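Local coordinates for hyaluronidase (Thermobaculum terrenum, PDB 5DIY), which probably removes O-linked N-acetylglucosamine from proteins as a family 84 glycoside hydrolase, seen here as a variant with its predicted proton donor changed, at residues R7-F13 / I254-A260; W221-P225 / H236-Y240; P239-P245 / T271-Y275; L261-L267 / K367-I372. One frame throughout, in Å; residues are numbered along the deposited sequence.

Overall arrangement
Contacts 1 and 2 form the core beside the bound NAG: contact 1 joins the first and eighth strands of the closed parallel barrel, while contact 2 folds the end of the seventh strand, 218-222, against the loop that follows it. Contact 3 continues along that loop, sharing P239 and Y240 with contact 2, and ties it to helix 262-277; D222 and R243 form a salt bridge between the two. Contact 4 uses the start of the same helix, where a short helix packs on it. Chemistry follows place: a backbone ladder in contact 1, buried tyrosine and histidine bonds in contact 2, aromatic rings in contact 3, and carboxylates, lysines and waters in contact 4, mostly buried but with K367 exposed.

Contact 1 (R7-F13 / I254-A260); sequences RGIIEGF and IYANPMA. With NAG (2-acetamido-2-deoxy-beta-D-glucopyranose), chain E.
G8 and Y255 mark the tightest point where 7-13 runs beside 254-260, their CA atoms 4.3 Å apart against 5.7 Å for the CA atoms of R7 and I254. The Y255 ring lies where G8 has no side chain, with CD2 3.8 Å from G8 CA and its edge turned to I9 O. A parallel ladder holds the strands: G8 N bonds to I254 O, A256 N to G8 O, and I10 N to A256 O. Beyond it a side chain takes over from the backbone. N257 places CG anti to its own N (chi1 -162°), which carries OD1 to G12 N at 3.1 Å; the N-H comes from above the amide plane. The same amide plane is turned only 14° from that of the F13 ring, with OD1 near the ring plane at its edge, and its ND2 is 3.1 Å from NAG O4. G12 O accepts from NAG O3 at 2.6 Å, so both segments line the sugar. A260, at the partly exposed rim, still packs on F13, its CB 3.8 Å from CE1 and its CA over one ring face. The loose end is R7, whose side chain stays at least 5.4 Å from 254-260 and turns its guanidinium to F4 and N34. Strands 37-40 and 218-222 flank this first-to-eighth closure of the barrel, and F272 of helix 262-277 covers A256 and I254 from outside.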
# COMPACT_ATOMS: atom_id res chain seq x y z
N ARG C 7 -1.35 -6.61 -17.55
CA ARG C 7 -0.69 -7.08 -16.34
C ARG C 7 0.27 -5.99 -15.94
O ARG C 7 1.42 -6.01 -16.36
CB ARG C 7 0.06 -8.38 -16.64
CG ARG C 7 -0.85 -9.55 -16.97
CD ARG C 7 -0.06 -10.82 -17.21
NE ARG C 7 0.92 -10.69 -18.29
CZ ARG C 7 0.65 -10.68 -19.59
NH1 ARG C 7 -0.60 -10.78 -20.04
NH2 ARG C 7 1.64 -10.57 -20.47
N GLY C 8 -0.21 -5.03 -15.14
CA GLY C 8 0.46 -3.74 -15.05
C GLY C 8 0.86 -3.17 -13.71
O GLY C 8 0.46 -3.66 -12.65
N ILE C 9 1.67 -2.12 -13.79
CA ILE C 9 1.96 -1.24 -12.67
C ILE C 9 1.43 0.13 -13.04
O ILE C 9 1.71 0.63 -14.13
CB ILE C 9 3.48 -1.17 -12.39
CG1 ILE C 9 3.97 -2.52 -11.85
CG2 ILE C 9 3.78 -0.04 -11.40
CD1 ILE C 9 5.47 -2.64 -11.72
N ILE C 10 0.69 0.74 -12.12
CA ILE C 10 0.30 2.15 -12.26
C ILE C 10 1.09 2.96 -11.23
O ILE C 10 0.91 2.80 -10.03
CB ILE C 10 -1.23 2.40 -12.13
CG1 ILE C 10 -1.53 3.91 -12.15
CG2 ILE C 10 -1.84 1.77 -10.87
CD1 ILE C 10 -2.95 4.25 -12.54
N GLU C 11 1.98 3.84 -11.70
CA GLU C 11 2.60 4.80 -10.80
C GLU C 11 1.58 5.91 -10.58
O GLU C 11 1.62 6.93 -11.25
CB GLU C 11 3.93 5.34 -11.37
CG GLU C 11 4.64 6.26 -10.37
CD GLU C 11 5.98 6.78 -10.84
OE1 GLU C 11 6.55 6.27 -11.83
OE2 GLU C 11 6.48 7.74 -10.21
N GLY C 12 0.66 5.67 -9.65
CA GLY C 12 -0.49 6.55 -9.40
C GLY C 12 -0.66 6.99 -7.95
O GLY C 12 -1.74 7.41 -7.54
N PHE C 13 0.43 6.94 -7.19
CA PHE C 13 0.40 7.22 -5.76
C PHE C 13 0.67 8.70 -5.48
O PHE C 13 1.12 9.42 -6.37
CB PHE C 13 1.38 6.32 -4.99
CG PHE C 13 2.78 6.33 -5.54
CD1 PHE C 13 3.63 7.41 -5.32
CD2 PHE C 13 3.26 5.26 -6.29
CE1 PHE C 13 4.91 7.43 -5.85
CE2 PHE C 13 4.54 5.27 -6.82
CZ PHE C 13 5.36 6.36 -6.60
N ILE C 254 -5.38 -5.84 -14.49
CA ILE C 254 -5.13 -5.27 -13.17
C ILE C 254 -3.84 -4.47 -13.22
O ILE C 254 -2.81 -4.98 -13.65
CB ILE C 254 -5.01 -6.35 -12.06
CG1 ILE C 254 -6.17 -7.36 -12.15
CG2 ILE C 254 -4.95 -5.69 -10.68
CD1 ILE C 254 -6.21 -8.43 -11.07
N TYR C 255 -3.92 -3.22 -12.77
CA TYR C 255 -2.75 -2.39 -12.50
C TYR C 255 -2.56 -2.24 -10.98
O TYR C 255 -3.48 -1.79 -10.29
CB TYR C 255 -2.89 -1.01 -13.14
CG TYR C 255 -2.83 -1.00 -14.65
CD1 TYR C 255 -3.94 -1.38 -15.41
CD2 TYR C 255 -1.67 -0.59 -15.31
CE1 TYR C 255 -3.89 -1.35 -16.80
CE2 TYR C 255 -1.61 -0.57 -16.70
CZ TYR C 255 -2.73 -0.94 -17.44
OH TYR C 255 -2.68 -0.92 -18.81
N ALA C 256 -1.37 -2.58 -10.49
CA ALA C 256 -1.05 -2.42 -9.07
C ALA C 256 -0.45 -1.04 -8.83
O ALA C 256 0.51 -0.67 -9.50
CB ALA C 256 -0.06 -3.49 -8.63
N ASN C 257 -1.03 -0.29 -7.90
CA ASN C 257 -0.42 0.96 -7.43
C ASN C 257 0.62 0.64 -6.33
O ASN C 257 0.24 0.21 -5.23
CB ASN C 257 -1.49 1.94 -6.91
CG ASN C 257 -0.98 3.37 -6.82
OD1 ASN C 257 0.11 3.70 -7.29
ND2 ASN C 257 -1.77 4.24 -6.21
N PRO C 258 1.92 0.83 -6.62
CA PRO C 258 2.97 0.43 -5.68
C PRO C 258 3.33 1.49 -4.65
O PRO C 258 2.74 2.57 -4.62
CB PRO C 258 4.15 0.13 -6.60
CG PRO C 258 3.97 1.09 -7.73
CD PRO C 258 2.51 1.43 -7.83
N MET C 259 4.31 1.19 -3.81
CA MET C 259 4.83 2.15 -2.84
C MET C 259 5.75 3.14 -3.53
O MET C 259 6.36 2.83 -4.57
CB MET C 259 5.59 1.44 -1.72
CG MET C 259 4.75 0.45 -0.93
SD MET C 259 5.64 -0.26 0.47
CE MET C 259 6.57 -1.54 -0.36
N ALA C 260 5.88 4.33 -2.94
CA ALA C 260 6.93 5.28 -3.34
C ALA C 260 8.36 4.73 -3.10
O ALA C 260 9.33 5.33 -3.56
CB ALA C 260 6.75 6.60 -2.62
C1 NAG E . -6.73 7.17 -3.95
C2 NAG E . -6.04 7.56 -5.27
C3 NAG E . -4.61 7.03 -5.41
C4 NAG E . -3.99 6.80 -4.04
C5 NAG E . -4.80 5.73 -3.32
C6 NAG E . -4.28 5.42 -1.91
C7 NAG E . -7.23 5.96 -6.73
C8 NAG E . -8.05 5.83 -7.99
N2 NAG E . -6.85 7.20 -6.43
O3 NAG E . -3.84 7.98 -6.15
O4 NAG E . -2.65 6.33 -4.17
O5 NAG E . -6.20 6.02 -3.28
O6 NAG E . -4.16 6.59 -1.11
O7 NAG E . -6.95 4.98 -6.05

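Contact 2 (W221-P225 / H236-Y240); sequences WDNYP and HIGPY. With NAG (2-acetamido-2-deoxy-beta-D-glucopyranose), chain E.
D222 OD2 receives the Y240 hydroxyl in the shortest polar bond between the two segments, with OH 2.5 Å from OD2. The side chains approach from opposite directions, carboxylate and ring planes 75° apart, and OH meets OD2 nearly in line with its C-O bond. The other oxygen, OD1, is held in a salt bridge by R243, so both ends of this buried carboxylate have a partner and its rotation is probably fixed. Y224 reaches farther across: with CG anti to the backbone N (chi1 -174°), its OH bonds to G238 O at 2.7 Å, from above the carbonyl plane. P225, which follows a cis peptide bond, sets CB 3.9 Å above the centre of the Y224 ring. P225 O accepts from H236 ND1 (2.8 Å) and lies in the imidazole plane. E234 takes NE2 at the far side, so the imidazole is tethered at both nitrogens. The Y224 and H236 rings are nearly parallel but slid apart, centroids 5.7 Å from each other, and scarcely overlap. On the opposite side of the strand from D222, W221 offers a ring face to the sugar, with NAG C8 3.4 Å above the plane and over its centre. A tryptophan under the acetyl methyl at the carboxyl end of a barrel strand is consistent with the N-acetyl pocket of family 84 enzymes, which use the acetamido group in catalysis.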
# COMPACT_ATOMS: atom_id res chain seq x y z
N TRP C 221 -7.74 -1.03 -10.74
CA TRP C 221 -6.70 -0.19 -10.14
C TRP C 221 -6.59 -0.75 -8.73
O TRP C 221 -7.38 -0.41 -7.87
CB TRP C 221 -7.16 1.28 -10.12
CG TRP C 221 -6.19 2.29 -9.53
CD1 TRP C 221 -5.36 2.13 -8.46
CD2 TRP C 221 -6.00 3.63 -9.99
NE1 TRP C 221 -4.66 3.28 -8.24
CE2 TRP C 221 -5.03 4.22 -9.15
CE3 TRP C 221 -6.55 4.39 -11.03
CZ2 TRP C 221 -4.59 5.53 -9.32
CZ3 TRP C 221 -6.12 5.70 -11.20
CH2 TRP C 221 -5.15 6.26 -10.35
N ASP C 222 -5.62 -1.63 -8.50
CA ASP C 222 -5.52 -2.30 -7.22
C ASP C 222 -4.52 -1.56 -6.33
O ASP C 222 -3.33 -1.51 -6.64
CB ASP C 222 -5.13 -3.77 -7.41
CG ASP C 222 -5.64 -4.67 -6.29
OD1 ASP C 222 -6.13 -4.15 -5.26
OD2 ASP C 222 -5.56 -5.91 -6.44
N ASN C 223 -5.02 -0.98 -5.25
CA ASN C 223 -4.21 -0.14 -4.36
C ASN C 223 -3.47 -0.98 -3.32
O ASN C 223 -3.74 -0.90 -2.12
CB ASN C 223 -5.07 0.93 -3.68
CG ASN C 223 -5.45 2.07 -4.60
OD1 ASN C 223 -6.62 2.36 -4.79
ND2 ASN C 223 -4.46 2.75 -5.13
N TYR C 224 -2.55 -1.79 -3.82
CA TYR C 224 -1.59 -2.52 -3.01
C TYR C 224 -0.38 -2.75 -3.94
O TYR C 224 -0.59 -3.15 -5.09
CB TYR C 224 -2.17 -3.86 -2.52
CG TYR C 224 -1.22 -4.55 -1.58
CD1 TYR C 224 -1.18 -4.20 -0.22
CD2 TYR C 224 -0.30 -5.49 -2.04
CE1 TYR C 224 -0.27 -4.80 0.65
CE2 TYR C 224 0.60 -6.09 -1.18
CZ TYR C 224 0.62 -5.74 0.16
OH TYR C 224 1.53 -6.34 0.99
N PRO C 225 0.86 -2.52 -3.48
CA PRO C 225 1.24 -2.25 -2.09
C PRO C 225 1.23 -0.78 -1.60
O PRO C 225 1.70 -0.55 -0.50
CB PRO C 225 2.67 -2.81 -2.02
CG PRO C 225 3.18 -2.65 -3.40
CD PRO C 225 2.01 -3.01 -4.26
N HIS C 236 4.38 -2.24 3.47
CA HIS C 236 3.54 -3.19 2.74
C HIS C 236 4.39 -4.11 1.88
O HIS C 236 4.43 -3.97 0.65
CB HIS C 236 2.51 -2.46 1.87
CG HIS C 236 1.50 -1.69 2.65
ND1 HIS C 236 0.73 -0.69 2.09
CD2 HIS C 236 1.12 -1.76 3.95
CE1 HIS C 236 -0.08 -0.19 3.00
NE2 HIS C 236 0.13 -0.82 4.14
N ILE C 237 5.05 -5.07 2.53
CA ILE C 237 5.87 -6.06 1.82
C ILE C 237 5.23 -7.45 1.73
O ILE C 237 5.83 -8.34 1.13
CB ILE C 237 7.31 -6.15 2.38
CG1 ILE C 237 7.32 -6.37 3.90
CG2 ILE C 237 8.08 -4.90 1.98
CD1 ILE C 237 8.63 -6.91 4.44
N GLY C 238 4.04 -7.63 2.29
CA GLY C 238 3.36 -8.93 2.28
C GLY C 238 2.88 -9.33 0.90
O GLY C 238 2.78 -8.49 0.01
N PRO C 239 2.56 -10.62 0.71
CA PRO C 239 2.15 -11.07 -0.62
C PRO C 239 0.82 -10.50 -1.07
O PRO C 239 -0.05 -10.21 -0.24
CB PRO C 239 2.05 -12.59 -0.45
CG PRO C 239 1.62 -12.76 0.96
CD PRO C 239 2.37 -11.69 1.71
N TYR C 240 0.68 -10.32 -2.38
CA TYR C 240 -0.62 -10.11 -3.02
C TYR C 240 -1.58 -11.21 -2.55
O TYR C 240 -1.19 -12.38 -2.49
CB TYR C 240 -0.46 -10.15 -4.54
CG TYR C 240 -1.60 -9.57 -5.33
CD1 TYR C 240 -1.91 -8.22 -5.25
CD2 TYR C 240 -2.36 -10.37 -6.18
CE1 TYR C 240 -2.96 -7.68 -5.99
CE2 TYR C 240 -3.41 -9.84 -6.92
CZ TYR C 240 -3.70 -8.50 -6.82
OH TYR C 240 -4.72 -7.99 -7.57
C1 NAG E . -6.73 7.17 -3.95
C2 NAG E . -6.04 7.56 -5.27
C3 NAG E . -4.61 7.03 -5.41
C4 NAG E . -3.99 6.80 -4.04
C5 NAG E . -4.80 5.73 -3.32
C6 NAG E . -4.28 5.42 -1.91
C7 NAG E . -7.23 5.96 -6.73
C8 NAG E . -8.05 5.83 -7.99
N2 NAG E . -6.85 7.20 -6.43
O3 NAG E . -3.84 7.98 -6.15
O4 NAG E . -2.65 6.33 -4.17
O5 NAG E . -6.20 6.02 -3.28
O6 NAG E . -4.16 6.59 -1.11
O7 NAG E . -6.95 4.98 -6.05

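Contact 3 (P239-P245 / T271-Y275); sequences PYDHRDP and TFAQY
Y240 lays one ring face under the edge of F272, whose CD1 stands 3.4 Å above the plane and over its centre. The two rings form an edge-to-face pair, with centroids 4.8 Å apart and planes at 73°. Y275, one turn further along the helix, meets the rim of the same ring: its CD2 is 3.4 Å from Y240 CE2, but the planes are oblique and make no stack. Y240 is thus bounded on a face by one helix residue and at its edge by another. The backbone of Y240 is fixed as well, since Y240 N donates to T271 OG1 at 2.9 Å with a nearly straight N-H (164°). OG1 is put there by chi1 of 67°, between the N and the carbonyl carbon of T271, and is also hydrogen-bonded to P268 O within the helix. At the other end of the loop segment Y275 OH donates to D244 O (2.6 Å), the donor tilted from the carbonyl plane. A water donates to the same hydroxyl at 3.0 Å and, weakly, to P245 O, which adds a second link to the loop. R243 packs its CB 3.7 Å from Y275 OH before its chain bends away toward D222. Y240, F272 and Y275 make an aromatic cluster of a (beta/alpha)8 barrel, joining helix 262-277 to the connection between strands 218-222 and 251-256, which carries no helix.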
# COMPACT_ATOMS: atom_id res chain seq x y z
N PRO C 239 2.56 -10.62 0.71
CA PRO C 239 2.15 -11.07 -0.62
C PRO C 239 0.82 -10.50 -1.07
O PRO C 239 -0.05 -10.21 -0.24
CB PRO C 239 2.05 -12.59 -0.45
CG PRO C 239 1.62 -12.76 0.96
CD PRO C 239 2.37 -11.69 1.71
N TYR C 240 0.68 -10.32 -2.38
CA TYR C 240 -0.62 -10.11 -3.02
C TYR C 240 -1.58 -11.21 -2.55
O TYR C 240 -1.19 -12.38 -2.49
CB TYR C 240 -0.46 -10.15 -4.54
CG TYR C 240 -1.60 -9.57 -5.33
CD1 TYR C 240 -1.91 -8.22 -5.25
CD2 TYR C 240 -2.36 -10.37 -6.18
CE1 TYR C 240 -2.96 -7.68 -5.99
CE2 TYR C 240 -3.41 -9.84 -6.92
CZ TYR C 240 -3.70 -8.50 -6.82
OH TYR C 240 -4.72 -7.99 -7.57
N ASP C 241 -2.80 -10.84 -2.17
CA ASP C 241 -3.71 -11.81 -1.56
C ASP C 241 -5.17 -11.40 -1.64
O ASP C 241 -5.50 -10.23 -1.84
CB ASP C 241 -3.33 -12.03 -0.09
CG ASP C 241 -3.59 -13.44 0.41
OD1 ASP C 241 -4.26 -14.25 -0.29
OD2 ASP C 241 -3.13 -13.75 1.52
N HIS C 242 -6.04 -12.41 -1.49
CA HIS C 242 -7.49 -12.24 -1.36
C HIS C 242 -8.15 -11.73 -2.63
O HIS C 242 -9.20 -11.08 -2.57
CB HIS C 242 -7.83 -11.36 -0.15
CG HIS C 242 -7.14 -11.78 1.10
ND1 HIS C 242 -6.61 -10.88 2.00
CD2 HIS C 242 -6.86 -13.01 1.59
CE1 HIS C 242 -6.05 -11.55 3.00
NE2 HIS C 242 -6.19 -12.84 2.78
N ARG C 243 -7.54 -12.03 -3.77
CA ARG C 243 -8.11 -11.74 -5.07
C ARG C 243 -8.56 -13.08 -5.62
O ARG C 243 -7.77 -14.01 -5.70
CB ARG C 243 -7.09 -11.07 -6.00
CG ARG C 243 -7.07 -9.55 -5.89
CD ARG C 243 -6.54 -9.08 -4.55
NE ARG C 243 -6.63 -7.63 -4.35
CZ ARG C 243 -6.88 -7.01 -3.19
NH1 ARG C 243 -7.11 -7.70 -2.07
NH2 ARG C 243 -6.93 -5.69 -3.14
N ASP C 244 -9.84 -13.17 -5.97
CA ASP C 244 -10.43 -14.46 -6.37
C ASP C 244 -9.66 -15.08 -7.54
O ASP C 244 -9.20 -14.35 -8.41
CB ASP C 244 -11.92 -14.31 -6.73
CG ASP C 244 -12.84 -14.52 -5.53
OD1 ASP C 244 -12.38 -14.51 -4.37
OD2 ASP C 244 -14.06 -14.68 -5.76
N PRO C 245 -9.49 -16.42 -7.54
CA PRO C 245 -8.79 -17.08 -8.66
C PRO C 245 -9.41 -16.89 -10.05
O PRO C 245 -8.71 -17.05 -11.05
CB PRO C 245 -8.83 -18.57 -8.27
CG PRO C 245 -9.00 -18.60 -6.80
CD PRO C 245 -9.72 -17.34 -6.41
N THR C 271 4.95 -11.25 -6.29
CA THR C 271 3.84 -12.15 -5.96
C THR C 271 2.59 -11.82 -6.77
O THR C 271 1.87 -12.72 -7.22
CB THR C 271 3.52 -12.17 -4.44
OG1 THR C 271 3.00 -10.90 -4.01
CG2 THR C 271 4.77 -12.54 -3.64
N PHE C 272 2.34 -10.53 -6.93
CA PHE C 272 1.28 -10.01 -7.81
C PHE C 272 1.42 -10.57 -9.23
O PHE C 272 0.46 -11.09 -9.78
CB PHE C 272 1.32 -8.48 -7.76
CG PHE C 272 0.51 -7.78 -8.82
CD1 PHE C 272 -0.88 -7.81 -8.79
CD2 PHE C 272 1.14 -7.04 -9.82
CE1 PHE C 272 -1.63 -7.14 -9.76
CE2 PHE C 272 0.40 -6.36 -10.78
CZ PHE C 272 -1.00 -6.41 -10.75
N ALA C 273 2.64 -10.52 -9.78
CA ALA C 273 2.93 -11.05 -11.13
C ALA C 273 2.71 -12.56 -11.25
O ALA C 273 2.21 -13.03 -12.28
CB ALA C 273 4.35 -10.69 -11.55
N GLN C 274 3.09 -13.31 -10.22
CA GLN C 274 2.84 -14.75 -10.20
C GLN C 274 1.34 -15.07 -10.15
O GLN C 274 0.89 -15.99 -10.83
CB GLN C 274 3.57 -15.44 -9.05
CG GLN C 274 5.09 -15.49 -9.25
CD GLN C 274 5.74 -16.68 -8.56
OE1 GLN C 274 6.48 -17.45 -9.19
NE2 GLN C 274 5.46 -16.84 -7.28
N TYR C 275 0.58 -14.30 -9.36
CA TYR C 275 -0.88 -14.45 -9.33
C TYR C 275 -1.47 -14.22 -10.72
O TYR C 275 -2.28 -15.03 -11.18
CB TYR C 275 -1.55 -13.49 -8.33
CG TYR C 275 -3.05 -13.35 -8.54
CD1 TYR C 275 -3.94 -14.29 -8.03
CD2 TYR C 275 -3.57 -12.29 -9.30
CE1 TYR C 275 -5.31 -14.18 -8.24
CE2 TYR C 275 -4.93 -12.17 -9.52
CZ TYR C 275 -5.80 -13.11 -8.99
OH TYR C 275 -7.15 -12.97 -9.21
O HOH W 1 -8.20 -14.22 -11.78

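Contact 4 (L261-L267 / K367-I372); sequences LPEASKL and KFFWEI
Helix 262-277, which follows the last barrel strand, receives a carboxylate from a crossing helix near its N-terminal end: E371 OE1 accepts from A264 N at 2.6 Å. Its other oxygen, OE2, takes a weak bond from E263 N at 3.2 Å. The helices cross at -105° with their axes 8.3 Å apart, and the extended E371 chain lies in the gap, its CB directed at the partner helix. L261 and P262 pack against its oxygens, L261 CB 3.3 Å from OE1. These two N-H groups would be expected to favour the ionised carboxylate. E263 CG, anti to its backbone N (chi1 -162°), comes within 3.4 Å of F368 N; the bend at chi2 then turns the carboxylate, which meets K266 in a salt bridge. One water links E263 OE1 to K367 NZ, and another links E263 OE2 to F368 N. The apolar side is carried by F368, whose CD2 is 3.7 Å from A264 CA and whose CZ is 4.0 Å from L267 CD1, with E263 O at the ring edge. K266 and K367 extend the charge network to D25 and E22 of helix 20-32, while helices 284-296 and 301-308 pack against L267 and F368.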
# COMPACT_ATOMS: atom_id res chain seq x y z
N LEU C 261 8.47 3.62 -2.36
CA LEU C 261 9.68 2.79 -2.27
C LEU C 261 9.67 1.72 -3.38
O LEU C 261 9.02 0.68 -3.22
CB LEU C 261 9.73 2.10 -0.90
CG LEU C 261 9.64 2.98 0.34
CD1 LEU C 261 9.64 2.12 1.59
CD2 LEU C 261 10.78 3.98 0.37
N PRO C 262 10.38 1.96 -4.50
CA PRO C 262 10.27 1.02 -5.63
C PRO C 262 10.93 -0.33 -5.43
O PRO C 262 10.39 -1.35 -5.85
CB PRO C 262 10.98 1.76 -6.78
CG PRO C 262 11.86 2.76 -6.12
CD PRO C 262 11.14 3.17 -4.87
N GLU C 263 12.11 -0.34 -4.82
CA GLU C 263 12.84 -1.58 -4.61
C GLU C 263 12.10 -2.48 -3.61
O GLU C 263 11.95 -3.68 -3.84
CB GLU C 263 14.28 -1.30 -4.14
CG GLU C 263 15.24 -2.47 -4.31
CD GLU C 263 15.52 -2.84 -5.75
OE1 GLU C 263 15.40 -1.98 -6.64
OE2 GLU C 263 15.88 -4.01 -5.99
N ALA C 264 11.59 -1.88 -2.53
CA ALA C 264 10.76 -2.61 -1.57
C ALA C 264 9.46 -3.14 -2.19
O ALA C 264 9.00 -4.21 -1.81
CB ALA C 264 10.44 -1.73 -0.36
N SER C 265 8.90 -2.40 -3.15
CA SER C 265 7.68 -2.84 -3.86
C SER C 265 7.88 -4.12 -4.67
O SER C 265 6.92 -4.84 -4.92
CB SER C 265 7.15 -1.75 -4.80
OG SER C 265 6.70 -0.62 -4.08
N LYS C 266 9.11 -4.40 -5.08
CA LYS C 266 9.39 -5.57 -5.90
C LYS C 266 9.02 -6.89 -5.24
O LYS C 266 8.70 -7.85 -5.95
CB LYS C 266 10.85 -5.60 -6.35
CG LYS C 266 11.22 -4.49 -7.31
CD LYS C 266 12.69 -4.56 -7.66
CE LYS C 266 13.12 -3.42 -8.58
NZ LYS C 266 14.53 -3.62 -9.01
N LEU C 267 9.05 -6.94 -3.91
CA LEU C 267 8.69 -8.14 -3.16
C LEU C 267 7.20 -8.50 -3.36
O LEU C 267 6.90 -9.58 -3.86
CB LEU C 267 9.09 -8.01 -1.67
CG LEU C 267 9.61 -9.26 -0.96
CD1 LEU C 267 9.84 -8.92 0.51
CD2 LEU C 267 8.65 -10.43 -1.10
N LYS C 367 19.85 -1.99 -2.10
CA LYS C 367 18.88 -0.90 -2.07
C LYS C 367 17.59 -1.25 -1.30
O LYS C 367 17.04 -0.39 -0.62
CB LYS C 367 18.52 -0.49 -3.50
CG LYS C 367 17.60 0.71 -3.53
CD LYS C 367 17.43 1.26 -4.93
CE LYS C 367 16.72 2.59 -4.87
NZ LYS C 367 15.99 2.85 -6.12
N PHE C 368 17.12 -2.48 -1.43
CA PHE C 368 15.96 -2.95 -0.66
C PHE C 368 16.14 -2.63 0.83
O PHE C 368 15.28 -1.98 1.44
CB PHE C 368 15.74 -4.46 -0.88
CG PHE C 368 14.62 -5.04 -0.05
CD1 PHE C 368 14.86 -5.53 1.24
CD2 PHE C 368 13.33 -5.12 -0.56
CE1 PHE C 368 13.83 -6.07 2.00
CE2 PHE C 368 12.29 -5.66 0.19
CZ PHE C 368 12.54 -6.13 1.48
N PHE C 369 17.28 -3.04 1.39
CA PHE C 369 17.54 -2.83 2.83
C PHE C 369 17.83 -1.39 3.22
O PHE C 369 17.60 -1.01 4.37
CB PHE C 369 18.61 -3.80 3.35
CG PHE C 369 18.17 -5.23 3.28
CD1 PHE C 369 17.18 -5.70 4.13
CD2 PHE C 369 18.69 -6.09 2.33
CE1 PHE C 369 16.73 -7.01 4.06
CE2 PHE C 369 18.26 -7.40 2.25
CZ PHE C 369 17.28 -7.86 3.11
N TRP C 370 18.30 -0.57 2.26
CA TRP C 370 18.32 0.89 2.44
C TRP C 370 16.90 1.47 2.55
O TRP C 370 16.65 2.32 3.39
CB TRP C 370 19.08 1.58 1.29
CG TRP C 370 19.15 3.07 1.44
CD1 TRP C 370 20.10 3.78 2.12
CD2 TRP C 370 18.23 4.03 0.92
NE1 TRP C 370 19.83 5.12 2.06
CE2 TRP C 370 18.69 5.31 1.32
CE3 TRP C 370 17.06 3.94 0.15
CZ2 TRP C 370 18.02 6.50 0.98
CZ3 TRP C 370 16.39 5.13 -0.20
CH2 TRP C 370 16.87 6.39 0.22
N GLU C 371 15.99 1.01 1.70
CA GLU C 371 14.60 1.52 1.72
C GLU C 371 13.85 1.16 3.01
O GLU C 371 13.15 2.00 3.57
CB GLU C 371 13.81 1.06 0.49
CG GLU C 371 14.12 1.87 -0.76
CD GLU C 371 13.38 1.40 -1.99
OE1 GLU C 371 12.50 0.51 -1.88
OE2 GLU C 371 13.69 1.90 -3.09
N ILE C 372 14.01 -0.07 3.48
CA ILE C 372 13.30 -0.55 4.67
C ILE C 372 14.03 -0.29 6.00
O ILE C 372 13.59 -0.80 7.03
CB ILE C 372 12.91 -2.05 4.55
CG1 ILE C 372 14.11 -2.99 4.69
CG2 ILE C 372 12.18 -2.30 3.24
CD1 ILE C 372 13.74 -4.31 5.33
O HOH W 2 14.67 0.73 -7.31
O HOH W 3 17.88 -4.47 -3.67